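PDB 6TFX: ABC transporter substrate-binding protein from Rhizobium radiobacter, which binds the opine mannopinic acid as the periplasmic solute-binding component of an ABC transporter that probably imports mannityl-opines into the bacterium. Local coordinates for residues R74-W79 and Y83-A88. Residues are numbered along the deposited sequence; the frame is centred on the assembly and turned at random. Where two conformers were deposited one is given.
Sequences RPDVKW and YGNVTA
Trp79 and Val86 pack together inside the hairpin-like loop that joins strand 68-73 to helix 88-98 in this solute-binding protein, far from the opine pocket. The loop's two arms run roughly antiparallel and share a single beta bridge, between Lys78 and Asn85. Two backbone hydrogen bonds flank it: Val86 N gives to Val77 O, and Trp79 N to Gly84 O, each at 2.8 Å. Gly84 has phi 87°, a positive value that a residue without CB adopts easily. On the buried side, the flat indole of Trp79 offers a broad apolar face: Val86 CG2 sits over it, 3.7 Å from the centroid of the five-membered ring, a CH-pi contact, while CG1 reaches CZ2. Compact, branched valines suit this inner side: Val77 CG1 meets the same CG2 methyl at 3.8 Å. At the indole's rim, Trp79 NE1 gives a hydrogen bond to Asp90 OD2, which ties the loop to the following helix's first turn. Water 1 accepts from Val77 N and lies within hydrogen-bonding distance of Arg74 O and Val86 O. On the outer side, the long chain of Lys78 can reach the Asn85 amide: the bend at chi2 (-79°) lays it alongside Asn85, and NZ, 20° out of the amide's carbonyl plane, gives a hydrogen bond to OD1 at 2.8 Å.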
ATOM      1  N   ARG A  74       0.451   1.749  27.751  1.00 20.92           N
ATOM      2  CA  ARG A  74      -0.054   0.663  28.556  1.00 24.06           C
ATOM      3  C   ARG A  74       1.125   0.034  29.309  1.00 31.46           C
ATOM      4  O   ARG A  74       2.180  -0.205  28.693  1.00 28.77           O
ATOM      5  CB  ARG A  74      -0.645  -0.391  27.644  1.00 25.66           C
ATOM      6  CG  ARG A  74      -2.098  -0.484  27.740  1.00 32.33           C
ATOM      7  CD  ARG A  74      -2.518  -1.588  26.819  1.00 32.97           C
ATOM      8  NE  ARG A  74      -3.252  -1.051  25.682  1.00 29.79           N
ATOM      9  CZ  ARG A  74      -4.549  -0.764  25.702  1.00 48.28           C
ATOM     10  NH1 ARG A  74      -5.259  -0.927  26.819  1.00 38.06           N
ATOM     11  NH2 ARG A  74      -5.151  -0.313  24.610  1.00 29.82           N
ATOM     12  N   PRO A  75       1.096  -0.254  30.644  0.50 31.28           N
ATOM     13  CA  PRO A  75       2.345  -0.653  31.388  0.50 31.87           C
ATOM     14  C   PRO A  75       3.195  -1.947  31.068  0.50 36.04           C
ATOM     15  O   PRO A  75       4.424  -1.859  31.059  0.50 34.62           O
ATOM     16  CB  PRO A  75       1.855  -0.775  32.845  0.50 34.22           C
ATOM     17  CG  PRO A  75       0.346  -0.817  32.769  0.50 38.32           C
ATOM     18  CD  PRO A  75      -0.003   0.029  31.586  0.50 33.29           C
ATOM     19  N   ASP A  76       2.564  -3.126  31.007  1.00 33.88           N
ATOM     20  CA  ASP A  76       2.902  -4.528  30.806  1.00 33.90           C
ATOM     21  C   ASP A  76       2.607  -5.091  29.407  1.00 32.42           C
ATOM     22  O   ASP A  76       2.207  -6.253  29.299  1.00 33.34           O
ATOM     23  CB  ASP A  76       2.194  -5.380  31.898  1.00 37.61           C
ATOM     24  CG  ASP A  76       2.492  -4.943  33.331  1.00 59.88           C
ATOM     25  OD1 ASP A  76       3.691  -4.713  33.650  1.00 62.47           O
ATOM     26  OD2 ASP A  76       1.529  -4.837  34.135  1.00 67.79           O
ATOM     27  N   VAL A  77       2.855  -4.302  28.332  1.00 23.73           N
ATOM     28  CA  VAL A  77       2.758  -4.822  26.965  1.00 20.90           C
ATOM     29  C   VAL A  77       4.127  -5.444  26.764  1.00 25.37           C
ATOM     30  O   VAL A  77       5.137  -4.769  26.971  1.00 27.67           O
ATOM     31  CB  VAL A  77       2.478  -3.760  25.879  1.00 22.19           C
ATOM     32  CG1 VAL A  77       2.576  -4.368  24.477  1.00 20.73           C
ATOM     33  CG2 VAL A  77       1.112  -3.115  26.084  1.00 21.07           C
ATOM     34  N   LYS A  78       4.166  -6.721  26.428  1.00 23.19           N
ATOM     35  CA  LYS A  78       5.428  -7.429  26.276  1.00 23.91           C
ATOM     36  C   LYS A  78       5.839  -7.601  24.819  1.00 24.67           C
ATOM     37  O   LYS A  78       5.006  -7.954  23.965  1.00 24.38           O
ATOM     38  CB  LYS A  78       5.333  -8.844  26.893  1.00 27.26           C
ATOM     39  CG  LYS A  78       4.724  -8.918  28.290  1.00 41.19           C
ATOM     40  CD  LYS A  78       5.691  -8.542  29.391  1.00 44.56           C
ATOM     41  CE  LYS A  78       4.988  -8.598  30.724  1.00 50.33           C
ATOM     42  NZ  LYS A  78       5.824  -8.027  31.808  1.00 62.99           N
ATOM     43  N   TRP A  79       7.142  -7.461  24.558  1.00 20.12           N
ATOM     44  CA  TRP A  79       7.668  -7.766  23.244  1.00 19.08           C
ATOM     45  C   TRP A  79       7.628  -9.280  23.080  1.00 22.36           C
ATOM     46  O   TRP A  79       7.707 -10.004  24.066  1.00 21.85           O
ATOM     47  CB  TRP A  79       9.139  -7.330  23.140  1.00 17.91           C
ATOM     48  CG  TRP A  79       9.321  -5.849  23.013  1.00 18.19           C
ATOM     49  CD1 TRP A  79       9.955  -5.017  23.891  1.00 21.11           C
ATOM     50  CD2 TRP A  79       8.913  -5.029  21.898  1.00 17.27           C
ATOM     51  NE1 TRP A  79       9.983  -3.728  23.383  1.00 19.60           N
ATOM     52  CE2 TRP A  79       9.319  -3.705  22.180  1.00 20.13           C
ATOM     53  CE3 TRP A  79       8.215  -5.285  20.700  1.00 17.62           C
ATOM     54  CZ2 TRP A  79       9.036  -2.631  21.310  1.00 18.82           C
ATOM     55  CZ3 TRP A  79       7.945  -4.229  19.836  1.00 18.62           C
ATOM     56  CH2 TRP A  79       8.369  -2.923  20.137  1.00 19.13           C
ATOM     57  N   TYR A  83      11.991 -10.036  24.897  1.00 21.56           N
ATOM     58  CA  TYR A  83      12.645  -8.717  24.935  1.00 21.40           C
ATOM     59  C   TYR A  83      12.110  -7.807  26.052  1.00 26.38           C
ATOM     60  O   TYR A  83      12.646  -6.722  26.241  1.00 26.81           O
ATOM     61  CB  TYR A  83      12.598  -8.033  23.566  1.00 22.67           C
ATOM     62  CG  TYR A  83      13.667  -8.572  22.649  1.00 22.46           C
ATOM     63  CD1 TYR A  83      14.950  -8.032  22.649  1.00 24.76           C
ATOM     64  CD2 TYR A  83      13.403  -9.631  21.782  1.00 22.70           C
ATOM     65  CE1 TYR A  83      15.945  -8.535  21.815  1.00 23.62           C
ATOM     66  CE2 TYR A  83      14.391 -10.140  20.941  1.00 23.30           C
ATOM     67  CZ  TYR A  83      15.668  -9.602  20.976  1.00 25.78           C
ATOM     68  OH  TYR A  83      16.640 -10.059  20.113  1.00 26.53           O
ATOM     69  N   GLY A  84      11.100  -8.272  26.786  1.00 23.14           N
ATOM     70  CA  GLY A  84      10.542  -7.573  27.941  1.00 23.64           C
ATOM     71  C   GLY A  84       9.460  -6.560  27.635  1.00 25.90           C
ATOM     72  O   GLY A  84       8.817  -6.619  26.584  1.00 23.75           O
ATOM     73  N   ASN A  85       9.238  -5.636  28.581  1.00 24.57           N
ATOM     74  CA  ASN A  85       8.189  -4.618  28.465  1.00 23.13           C
ATOM     75  C   ASN A  85       8.489  -3.589  27.386  1.00 24.00           C
ATOM     76  O   ASN A  85       9.627  -3.163  27.232  1.00 23.22           O
ATOM     77  CB  ASN A  85       7.996  -3.885  29.804  1.00 26.72           C
ATOM     78  CG  ASN A  85       7.349  -4.705  30.893  1.00 54.80           C
ATOM     79  OD1 ASN A  85       6.563  -5.613  30.636  1.00 46.98           O
ATOM     80  ND2 ASN A  85       7.645  -4.380  32.141  1.00 49.72           N
ATOM     81  N   VAL A  86       7.465  -3.183  26.652  1.00 18.92           N
ATOM     82  CA  VAL A  86       7.603  -2.114  25.656  1.00 18.49           C
ATOM     83  C   VAL A  86       7.683  -0.795  26.446  1.00 22.76           C
ATOM     84  O   VAL A  86       6.819  -0.528  27.296  1.00 23.24           O
ATOM     85  CB  VAL A  86       6.386  -2.103  24.703  1.00 21.16           C
ATOM     86  CG1 VAL A  86       6.535  -0.989  23.663  1.00 21.05           C
ATOM     87  CG2 VAL A  86       6.226  -3.457  24.023  1.00 20.94           C
ATOM     88  N   THR A  87       8.680   0.035  26.138  1.00 18.46           N
ATOM     89  CA  THR A  87       8.863   1.297  26.868  1.00 18.11           C
ATOM     90  C   THR A  87       8.805   2.491  25.943  1.00 20.27           C
ATOM     91  O   THR A  87       8.941   2.353  24.722  1.00 19.25           O
ATOM     92  CB  THR A  87      10.243   1.333  27.576  1.00 25.26           C
ATOM     93  OG1 THR A  87      11.270   1.391  26.578  1.00 25.24           O
ATOM     94  CG2 THR A  87      10.450   0.158  28.536  1.00 26.27           C
ATOM     95  N   ALA A  88       8.721   3.677  26.547  1.00 19.10           N
ATOM     96  CA  ALA A  88       8.777   4.940  25.808  1.00 19.00           C
ATOM     97  C   ALA A  88      10.090   5.031  24.996  1.00 20.91           C
ATOM     98  O   ALA A  88      10.068   5.560  23.878  1.00 20.14           O
ATOM     99  CB  ALA A  88       8.679   6.109  26.769  1.00 20.47           C
TER
HETATM  100  O   HOH W   1       4.420  -1.671  28.142  1.00 32.55           O
HETATM  101  O   HOH W   2       9.069 -10.352  26.437  1.00 27.63           O
HETATM  102  O   HOH W   3      11.800  -2.612  25.906  1.00 32.09           O